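Long-range contact in putative marr-family transcriptional repressor (Streptomyces coelicolor, PDB 3ZPL), which binds DNA through a winged-helix motif as a dimeric MarR-family regulator and probably acts as a transcriptional repressor: residues Q47-Y59 / V125-V137. Numbering follows the deposited sequence.
Sequences QLQRDAGMPHVYY and VLRRTAPGHVDAV. With nucleotides of chain D.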
loop_
_atom_site.group_PDB
_atom_site.type_symbol
_atom_site.label_atom_id
_atom_site.label_comp_id
_atom_site.label_asym_id
_atom_site.label_seq_id
_atom_site.Cartn_x
_atom_site.Cartn_y
_atom_site.Cartn_z
ATOM N N GLN A 47 11.836 -1.523 -7.945
ATOM C CA GLN A 47 12.269 -2.575 -8.833
ATOM C C GLN A 47 11.649 -2.360 -10.223
ATOM O O GLN A 47 12.338 -2.449 -11.239
ATOM C CB GLN A 47 11.873 -3.932 -8.242
ATOM C CG GLN A 47 12.338 -5.134 -9.043
ATOM C CD GLN A 47 11.279 -5.623 -10.004
ATOM O OE1 GLN A 47 10.114 -5.769 -9.627
ATOM N NE2 GLN A 47 11.669 -5.864 -11.257
ATOM N N LEU A 48 10.359 -2.044 -10.260
ATOM C CA LEU A 48 9.673 -1.855 -11.536
ATOM C C LEU A 48 9.956 -0.505 -12.185
ATOM O O LEU A 48 9.956 -0.401 -13.393
ATOM C CB LEU A 48 8.181 -2.059 -11.376
ATOM C CG LEU A 48 7.843 -3.532 -11.219
ATOM C CD1 LEU A 48 6.480 -3.718 -10.568
ATOM C CD2 LEU A 48 7.892 -4.237 -12.562
ATOM N N GLN A 49 10.229 0.522 -11.393
ATOM C CA GLN A 49 10.564 1.832 -11.946
ATOM C C GLN A 49 11.924 1.807 -12.662
ATOM O O GLN A 49 12.086 2.458 -13.704
ATOM C CB GLN A 49 10.525 2.933 -10.864
ATOM N N ARG A 50 12.898 1.066 -12.129
ATOM C CA ARG A 50 14.210 0.981 -12.782
ATOM C C ARG A 50 14.218 -0.019 -13.929
ATOM O O ARG A 50 14.654 0.312 -15.016
ATOM C CB ARG A 50 15.325 0.606 -11.793
ATOM N N ASP A 51 13.746 -1.238 -13.674
ATOM C CA ASP A 51 13.851 -2.342 -14.635
ATOM C C ASP A 51 12.806 -2.304 -15.745
ATOM O O ASP A 51 12.966 -2.971 -16.760
ATOM C CB ASP A 51 13.762 -3.700 -13.919
ATOM C CG ASP A 51 14.835 -3.886 -12.852
ATOM O OD1 ASP A 51 15.764 -3.052 -12.762
ATOM O OD2 ASP A 51 14.753 -4.865 -12.087
ATOM N N ALA A 52 11.754 -1.518 -15.573
ATOM C CA ALA A 52 10.642 -1.483 -16.547
ATOM C C ALA A 52 10.026 -0.093 -16.810
ATOM O O ALA A 52 9.140 0.041 -17.636
ATOM C CB ALA A 52 9.558 -2.446 -16.090
ATOM N N GLY A 53 10.468 0.927 -16.085
ATOM C CA GLY A 53 10.032 2.293 -16.341
ATOM C C GLY A 53 8.612 2.628 -15.936
ATOM O O GLY A 53 8.049 3.570 -16.459
ATOM N N MET A 54 8.037 1.902 -14.977
ATOM C CA MET A 54 6.686 2.211 -14.483
ATOM C C MET A 54 6.443 1.669 -13.087
ATOM O O MET A 54 7.111 0.721 -12.672
ATOM C CB MET A 54 5.654 1.634 -15.422
ATOM C CG MET A 54 5.457 0.144 -15.290
ATOM S SD MET A 54 4.410 -0.397 -16.639
ATOM C CE MET A 54 5.175 -1.972 -17.030
ATOM N N PRO A 55 5.471 2.253 -12.360
ATOM C CA PRO A 55 5.176 1.842 -10.993
ATOM C C PRO A 55 4.391 0.557 -10.924
ATOM O O PRO A 55 3.945 0.060 -11.931
ATOM C CB PRO A 55 4.346 2.993 -10.461
ATOM C CG PRO A 55 3.623 3.482 -11.662
ATOM C CD PRO A 55 4.608 3.363 -12.783
ATOM N N HIS A 56 4.246 -0.001 -9.730
ATOM C CA HIS A 56 3.649 -1.334 -9.585
ATOM C C HIS A 56 2.219 -1.393 -10.081
ATOM O O HIS A 56 1.823 -2.376 -10.687
ATOM C CB HIS A 56 3.720 -1.825 -8.140
ATOM C CG HIS A 56 3.282 -3.250 -7.969
ATOM N ND1 HIS A 56 2.607 -3.693 -6.852
ATOM C CD2 HIS A 56 3.438 -4.339 -8.761
ATOM C CE1 HIS A 56 2.377 -4.992 -6.955
ATOM N NE2 HIS A 56 2.871 -5.410 -8.105
ATOM N N VAL A 57 1.441 -0.352 -9.829
ATOM C CA VAL A 57 0.020 -0.403 -10.160
ATOM C C VAL A 57 -0.174 -0.476 -11.670
ATOM O O VAL A 57 -0.981 -1.274 -12.155
ATOM C CB VAL A 57 -0.751 0.817 -9.627
ATOM C CG1 VAL A 57 -2.247 0.593 -9.787
ATOM C CG2 VAL A 57 -0.395 1.079 -8.168
ATOM N N TYR A 58 0.585 0.342 -12.396
ATOM C CA TYR A 58 0.578 0.331 -13.857
ATOM C C TYR A 58 0.937 -1.057 -14.411
ATOM O O TYR A 58 0.183 -1.645 -15.175
ATOM C CB TYR A 58 1.557 1.378 -14.386
ATOM C CG TYR A 58 1.100 2.833 -14.233
ATOM C CD1 TYR A 58 0.127 3.211 -13.313
ATOM C CD2 TYR A 58 1.690 3.825 -14.970
ATOM C CE1 TYR A 58 -0.259 4.536 -13.159
ATOM C CE2 TYR A 58 1.316 5.145 -14.814
ATOM C CZ TYR A 58 0.331 5.495 -13.912
ATOM O OH TYR A 58 -0.031 6.819 -13.803
ATOM N N TYR A 59 2.096 -1.577 -14.031
ATOM C CA TYR A 59 2.502 -2.931 -14.417
ATOM C C TYR A 59 1.355 -3.928 -14.262
ATOM O O TYR A 59 1.121 -4.760 -15.157
ATOM C CB TYR A 59 3.693 -3.378 -13.579
ATOM C CG TYR A 59 4.286 -4.699 -13.975
ATOM C CD1 TYR A 59 5.264 -4.777 -14.957
ATOM C CD2 TYR A 59 3.893 -5.874 -13.350
ATOM C CE1 TYR A 59 5.838 -5.989 -15.317
ATOM C CE2 TYR A 59 4.455 -7.094 -13.696
ATOM C CZ TYR A 59 5.426 -7.141 -14.687
ATOM O OH TYR A 59 5.982 -8.340 -15.036
ATOM N N VAL A 125 7.347 -5.636 -23.177
ATOM C CA VAL A 125 7.848 -5.157 -21.879
ATOM C C VAL A 125 7.535 -6.141 -20.747
ATOM O O VAL A 125 8.318 -6.286 -19.807
ATOM C CB VAL A 125 7.289 -3.781 -21.521
ATOM C CG1 VAL A 125 7.738 -3.357 -20.153
ATOM C CG2 VAL A 125 7.768 -2.750 -22.513
ATOM N N LEU A 126 6.407 -6.830 -20.839
ATOM C CA LEU A 126 6.091 -7.848 -19.844
ATOM C C LEU A 126 7.059 -9.007 -19.975
ATOM O O LEU A 126 7.649 -9.438 -18.988
ATOM C CB LEU A 126 4.668 -8.365 -19.994
ATOM C CG LEU A 126 3.627 -7.531 -19.266
ATOM C CD1 LEU A 126 3.524 -6.172 -19.923
ATOM C CD2 LEU A 126 2.281 -8.217 -19.296
ATOM N N ARG A 127 7.228 -9.495 -21.206
ATOM C CA ARG A 127 8.131 -10.627 -21.477
ATOM C C ARG A 127 9.544 -10.305 -20.970
ATOM O O ARG A 127 10.171 -11.126 -20.313
ATOM C CB ARG A 127 8.146 -10.979 -22.977
ATOM C CG ARG A 127 8.622 -12.402 -23.290
ATOM C CD ARG A 127 8.795 -12.705 -24.782
ATOM N N ARG A 128 9.998 -9.082 -21.242
ATOM C CA ARG A 128 11.311 -8.632 -20.809
ATOM C C ARG A 128 11.435 -8.554 -19.276
ATOM O O ARG A 128 12.443 -9.000 -18.723
ATOM C CB ARG A 128 11.664 -7.287 -21.461
ATOM N N THR A 129 10.412 -8.042 -18.585
ATOM C CA THR A 129 10.564 -7.679 -17.168
ATOM C C THR A 129 10.000 -8.665 -16.142
ATOM O O THR A 129 10.540 -8.784 -15.033
ATOM C CB THR A 129 9.926 -6.324 -16.904
ATOM O OG1 THR A 129 8.526 -6.408 -17.166
ATOM C CG2 THR A 129 10.556 -5.265 -17.800
ATOM N N ALA A 130 8.915 -9.355 -16.485
ATOM C CA ALA A 130 8.260 -10.281 -15.547
ATOM C C ALA A 130 9.202 -11.137 -14.701
ATOM O O ALA A 130 9.088 -11.128 -13.474
ATOM C CB ALA A 130 7.250 -11.158 -16.265
ATOM N N PRO A 131 10.127 -11.883 -15.328
ATOM C CA PRO A 131 11.097 -12.664 -14.545
ATOM C C PRO A 131 11.757 -11.878 -13.408
ATOM O O PRO A 131 11.850 -12.382 -12.297
ATOM C CB PRO A 131 12.159 -13.081 -15.583
ATOM C CG PRO A 131 11.613 -12.725 -16.928
ATOM C CD PRO A 131 10.225 -12.176 -16.766
ATOM N N GLY A 132 12.222 -10.661 -13.691
ATOM C CA GLY A 132 12.738 -9.777 -12.648
ATOM C C GLY A 132 11.694 -9.555 -11.566
ATOM O O GLY A 132 11.934 -9.834 -10.396
ATOM N N HIS A 133 10.514 -9.085 -11.963
ATOM C CA HIS A 133 9.461 -8.799 -11.001
ATOM C C HIS A 133 9.046 -10.029 -10.198
ATOM O O HIS A 133 8.729 -9.919 -9.008
ATOM C CB HIS A 133 8.222 -8.208 -11.683
ATOM C CG HIS A 133 7.085 -7.968 -10.733
ATOM N ND1 HIS A 133 7.128 -6.992 -9.759
ATOM C CD2 HIS A 133 5.903 -8.606 -10.576
ATOM C CE1 HIS A 133 6.012 -7.027 -9.058
ATOM N NE2 HIS A 133 5.252 -7.997 -9.531
ATOM N N VAL A 134 9.034 -11.190 -10.842
ATOM C CA VAL A 134 8.698 -12.432 -10.144
ATOM C C VAL A 134 9.749 -12.748 -9.080
ATOM O O VAL A 134 9.392 -12.991 -7.937
ATOM C CB VAL A 134 8.483 -13.599 -11.124
ATOM C CG1 VAL A 134 8.392 -14.922 -10.395
ATOM C CG2 VAL A 134 7.207 -13.363 -11.922
ATOM N N ASP A 135 11.031 -12.703 -9.441
ATOM C CA ASP A 135 12.112 -12.871 -8.459
ATOM C C ASP A 135 11.880 -11.984 -7.245
ATOM O O ASP A 135 11.807 -12.466 -6.121
ATOM C CB ASP A 135 13.487 -12.494 -9.049
ATOM C CG ASP A 135 14.257 -13.688 -9.648
ATOM O OD1 ASP A 135 13.933 -14.899 -9.431
ATOM O OD2 ASP A 135 15.250 -13.371 -10.338
ATOM N N ALA A 136 11.773 -10.677 -7.494
ATOM C CA ALA A 136 11.601 -9.692 -6.422
ATOM C C ALA A 136 10.424 -10.035 -5.496
ATOM O O ALA A 136 10.524 -9.887 -4.281
ATOM C CB ALA A 136 11.427 -8.293 -7.005
ATOM N N VAL A 137 9.327 -10.509 -6.081
ATOM C CA VAL A 137 8.164 -10.949 -5.307
ATOM C C VAL A 137 8.424 -12.273 -4.578
ATOM O O VAL A 137 7.893 -12.496 -3.489
ATOM C CB VAL A 137 6.912 -11.058 -6.199
ATOM C CG1 VAL A 137 5.764 -11.729 -5.453
ATOM C CG2 VAL A 137 6.496 -9.672 -6.672
ATOM P P DT D 12 4.073 8.604 -13.698
ATOM O OP1 DT D 12 4.601 7.214 -13.853
ATOM O OP2 DT D 12 3.430 9.339 -14.823
ATOM O "O5'" DT D 12 2.988 8.649 -12.534
ATOM C "C5'" DT D 12 3.305 8.101 -11.260
ATOM C "C4'" DT D 12 2.240 8.512 -10.279
ATOM O "O4'" DT D 12 2.196 9.950 -10.173
ATOM C "C3'" DT D 12 0.825 8.070 -10.661
ATOM O "O3'" DT D 12 0.453 7.114 -9.670
ATOM C "C2'" DT D 12 0.018 9.360 -10.672
ATOM C "C1'" DT D 12 0.870 10.313 -9.863
ATOM N N1 DT D 12 0.705 11.747 -10.184
ATOM C C2 DT D 12 0.269 12.601 -9.193
ATOM O O2 DT D 12 0.020 12.233 -8.057
ATOM N N3 DT D 12 0.138 13.912 -9.583
ATOM C C4 DT D 12 0.397 14.438 -10.834
ATOM O O4 DT D 12 0.264 15.642 -11.029
ATOM C C5 DT D 12 0.849 13.484 -11.824
ATOM C C7 DT D 12 1.145 13.959 -13.210
ATOM C C6 DT D 12 0.970 12.203 -11.456
ATOM P P DC D 13 -1.012 6.544 -9.583
ATOM O OP1 DC D 13 -0.947 5.276 -8.810
ATOM O OP2 DC D 13 -1.591 6.546 -10.942
ATOM O "O5'" DC D 13 -1.719 7.580 -8.598
ATOM C "C5'" DC D 13 -1.423 7.529 -7.178
ATOM C "C4'" DC D 13 -2.362 8.434 -6.421
ATOM O "O4'" DC D 13 -2.238 9.774 -6.964
ATOM C "C3'" DC D 13 -3.834 8.042 -6.572
ATOM O "O3'" DC D 13 -4.492 7.977 -5.297
ATOM C "C2'" DC D 13 -4.383 9.084 -7.538
ATOM C "C1'" DC D 13 -3.525 10.297 -7.238
ATOM N N1 DC D 13 -3.396 11.290 -8.323
ATOM C C2 DC D 13 -3.528 12.646 -8.011
ATOM O O2 DC D 13 -3.754 12.969 -6.842
ATOM N N3 DC D 13 -3.426 13.567 -8.995
ATOM C C4 DC D 13 -3.168 13.180 -10.246
ATOM N N4 DC D 13 -3.051 14.125 -11.185
ATOM C C5 DC D 13 -2.999 11.805 -10.589
ATOM C C6 DC D 13 -3.139 10.901 -9.609
HETATM O O HOH W 1 2.319 -8.262 -9.519
#
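With CG of both His-133 (chi1 177°) and Tyr-59 (chi1 -174°) swung trans to the main-chain nitrogen, the two rings meet where helix 120-142 of this MarR-type winged-helix protein packs against helix 24-52 and the start of helix 56-66. His-133 is a knob in a hole formed by Gln-47, Leu-48, His-56 and Tyr-59. Its ND1 donates to Gln-47 OE1 at 3.2 Å, with the acceptor close to the ring plane; a bend at chi2 of Gln-47 turns the amide to this edge, while Gln-47 NE2 makes a weak hydrogen bond to Asp-51 OD2. Tyr-59 CD2 lies over one face of the imidazole, its ring plane inclined 49° to it, and Leu-48 CD1 approaches obliquely. A water joins His-133 NE2 (2.9 Å) to His-56 NE2. Replacing His-133 by an alanine is likely to leave Gln-47 OE1 without this donor, take away one partner of the water and open a gap beside Tyr-59. Tyr-58 faces the DNA, its OH weakly bonded to OP2 of DC13 of chain D, and His-56 packs on Ile-34 of the second subunit. One turn before His-133, Thr-129 CG2 meets Ala-52 CB at 3.4 Å, and Thr-129 OG1, in the plane of the Tyr-59 ring at its edge, donates to Val-125 O at 2.7 Å.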